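Local coordinates for protein transmembrane oligosaccharyl transferase, putative (Archaeoglobus fulgidus, PDB 3VGP) that is a putative transmembrane oligosaccharyl transferase of the AglB family, represented here by its C-terminal globular domain, at residues 126-130 and 131-135. The protein carries 1 engineered substitution. Sequence-based numbering, arbitrary orientation.
Sequences NFFNH and TVLYR
Thr131 and Phe128 meet at a tight helix-to-helix junction, where helix 121-129 ends and helix 132-138 begins with Thr131 as its N-cap. With chi1 at 65°, the threonine hydroxyl sits between its own backbone N and carbonyl carbon, a position from which it serves both helices. OG1 donates to Phe128 O over 2.7 Å, lying in the carbonyl plane on a lone pair, and accepts from Tyr134 N at 3.1 Å, the capping bond. Thr131 N also donates to Phe128 O, nearly straight at nitrogen but from above the carbonyl plane, so two donors grip this one oxygen. Threonine suits the site because its methyl, CG2, can at the same time pack obliquely against the Phe127 ring.

Phe128, buried and wholly apolar in its side chain, suits packing against Leu133 and Tyr134 of the following helix. It crosses Tyr134 at about a right angle, CE2 reaching the tyrosine edge at CD1 (3.8 Å), while Leu133 CD2 touches the phenylalanine edge at CE1 (3.7 Å). Phe105 of helix 105-111 meets the Phe128 ring edge-to-face. Partly exposed Tyr134 offers a flat face to Asn129 O, off-centre 3.4 Å above the ring plane; Asn129 OD1 comes 3.4 Å from Tyr134 CD1, amide and ring planes 73° apart.

Arg135 gives its main NH2 bond to Lys72 O and only a weak, bent one to His130 O. With CG opposite the carbonyl carbon (chi1 -68°), His130 swings its imidazole back, and ND1, an in-plane donor, reaches Asn126 O at 2.8 Å.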
# COMPACT_ATOMS: atom_id res chain seq x y z
N ASN A 126 12.85 -11.48 -9.42
CA ASN A 126 13.11 -10.61 -10.56
C ASN A 126 11.88 -9.75 -10.86
O ASN A 126 12.00 -8.56 -11.16
CB ASN A 126 13.48 -11.45 -11.78
CG ASN A 126 13.89 -10.60 -12.96
OD1 ASN A 126 14.78 -9.76 -12.85
ND2 ASN A 126 13.24 -10.82 -14.10
N PHE A 127 10.69 -10.35 -10.77
CA PHE A 127 9.46 -9.61 -11.02
C PHE A 127 9.38 -8.49 -9.99
O PHE A 127 9.19 -7.32 -10.33
CB PHE A 127 8.24 -10.53 -10.85
CG PHE A 127 6.93 -9.86 -11.19
CD1 PHE A 127 6.45 -9.86 -12.50
CD2 PHE A 127 6.18 -9.23 -10.20
CE1 PHE A 127 5.25 -9.23 -12.82
CE2 PHE A 127 4.97 -8.60 -10.51
CZ PHE A 127 4.51 -8.60 -11.83
N PHE A 128 9.52 -8.86 -8.72
CA PHE A 128 9.47 -7.89 -7.63
C PHE A 128 10.41 -6.70 -7.84
O PHE A 128 10.03 -5.55 -7.65
CB PHE A 128 9.81 -8.56 -6.30
CG PHE A 128 9.90 -7.61 -5.15
CD1 PHE A 128 8.75 -7.10 -4.55
CD2 PHE A 128 11.14 -7.14 -4.71
CE1 PHE A 128 8.82 -6.15 -3.55
CE2 PHE A 128 11.22 -6.18 -3.70
CZ PHE A 128 10.06 -5.69 -3.13
N ASN A 129 11.65 -6.98 -8.24
CA ASN A 129 12.63 -5.91 -8.43
C ASN A 129 12.28 -4.88 -9.50
O ASN A 129 12.89 -3.81 -9.53
CB ASN A 129 14.01 -6.49 -8.71
CG ASN A 129 14.58 -7.25 -7.52
OD1 ASN A 129 14.23 -6.99 -6.37
ND2 ASN A 129 15.47 -8.20 -7.79
N HIS A 130 11.33 -5.18 -10.37
CA HIS A 130 10.95 -4.22 -11.41
C HIS A 130 9.64 -3.51 -11.11
O HIS A 130 9.13 -2.76 -11.95
CB HIS A 130 10.85 -4.90 -12.77
CG HIS A 130 12.16 -5.37 -13.32
ND1 HIS A 130 12.79 -6.51 -12.88
CD2 HIS A 130 12.97 -4.84 -14.28
CE1 HIS A 130 13.93 -6.66 -13.53
NE2 HIS A 130 14.06 -5.67 -14.39
N THR A 131 9.09 -3.73 -9.92
CA THR A 131 7.81 -3.12 -9.55
C THR A 131 7.96 -1.76 -8.89
O THR A 131 9.04 -1.37 -8.46
CB THR A 131 7.02 -3.99 -8.56
OG1 THR A 131 7.75 -4.07 -7.33
CG2 THR A 131 6.83 -5.39 -9.12
N VAL A 132 6.84 -1.04 -8.80
CA VAL A 132 6.82 0.26 -8.15
C VAL A 132 7.06 0.01 -6.65
O VAL A 132 7.68 0.84 -5.97
CB VAL A 132 5.47 0.96 -8.37
CG1 VAL A 132 5.29 2.09 -7.37
CG2 VAL A 132 5.42 1.53 -9.79
N LEU A 133 6.59 -1.12 -6.15
CA LEU A 133 6.79 -1.46 -4.74
C LEU A 133 8.29 -1.50 -4.44
O LEU A 133 8.73 -1.06 -3.37
CB LEU A 133 6.15 -2.81 -4.39
CG LEU A 133 6.42 -3.38 -3.00
CD1 LEU A 133 6.14 -2.35 -1.90
CD2 LEU A 133 5.55 -4.62 -2.80
N TYR A 134 9.07 -2.04 -5.36
CA TYR A 134 10.51 -2.10 -5.15
C TYR A 134 11.04 -0.67 -5.06
O TYR A 134 11.81 -0.33 -4.15
CB TYR A 134 11.21 -2.82 -6.31
CG TYR A 134 12.73 -2.76 -6.22
CD1 TYR A 134 13.45 -3.79 -5.60
CD2 TYR A 134 13.43 -1.67 -6.72
CE1 TYR A 134 14.84 -3.71 -5.47
CE2 TYR A 134 14.82 -1.59 -6.60
CZ TYR A 134 15.51 -2.62 -5.97
OH TYR A 134 16.88 -2.54 -5.86
N ARG A 135 10.64 0.17 -6.00
CA ARG A 135 11.08 1.55 -6.02
C ARG A 135 10.64 2.34 -4.80
O ARG A 135 11.26 3.33 -4.44
CB ARG A 135 10.63 2.23 -7.31
CG ARG A 135 11.61 2.02 -8.45
CD ARG A 135 10.98 2.33 -9.79
NE ARG A 135 10.14 1.22 -10.23
CZ ARG A 135 9.33 1.28 -11.28
NH1 ARG A 135 9.26 2.39 -12.00
NH2 ARG A 135 8.61 0.22 -11.61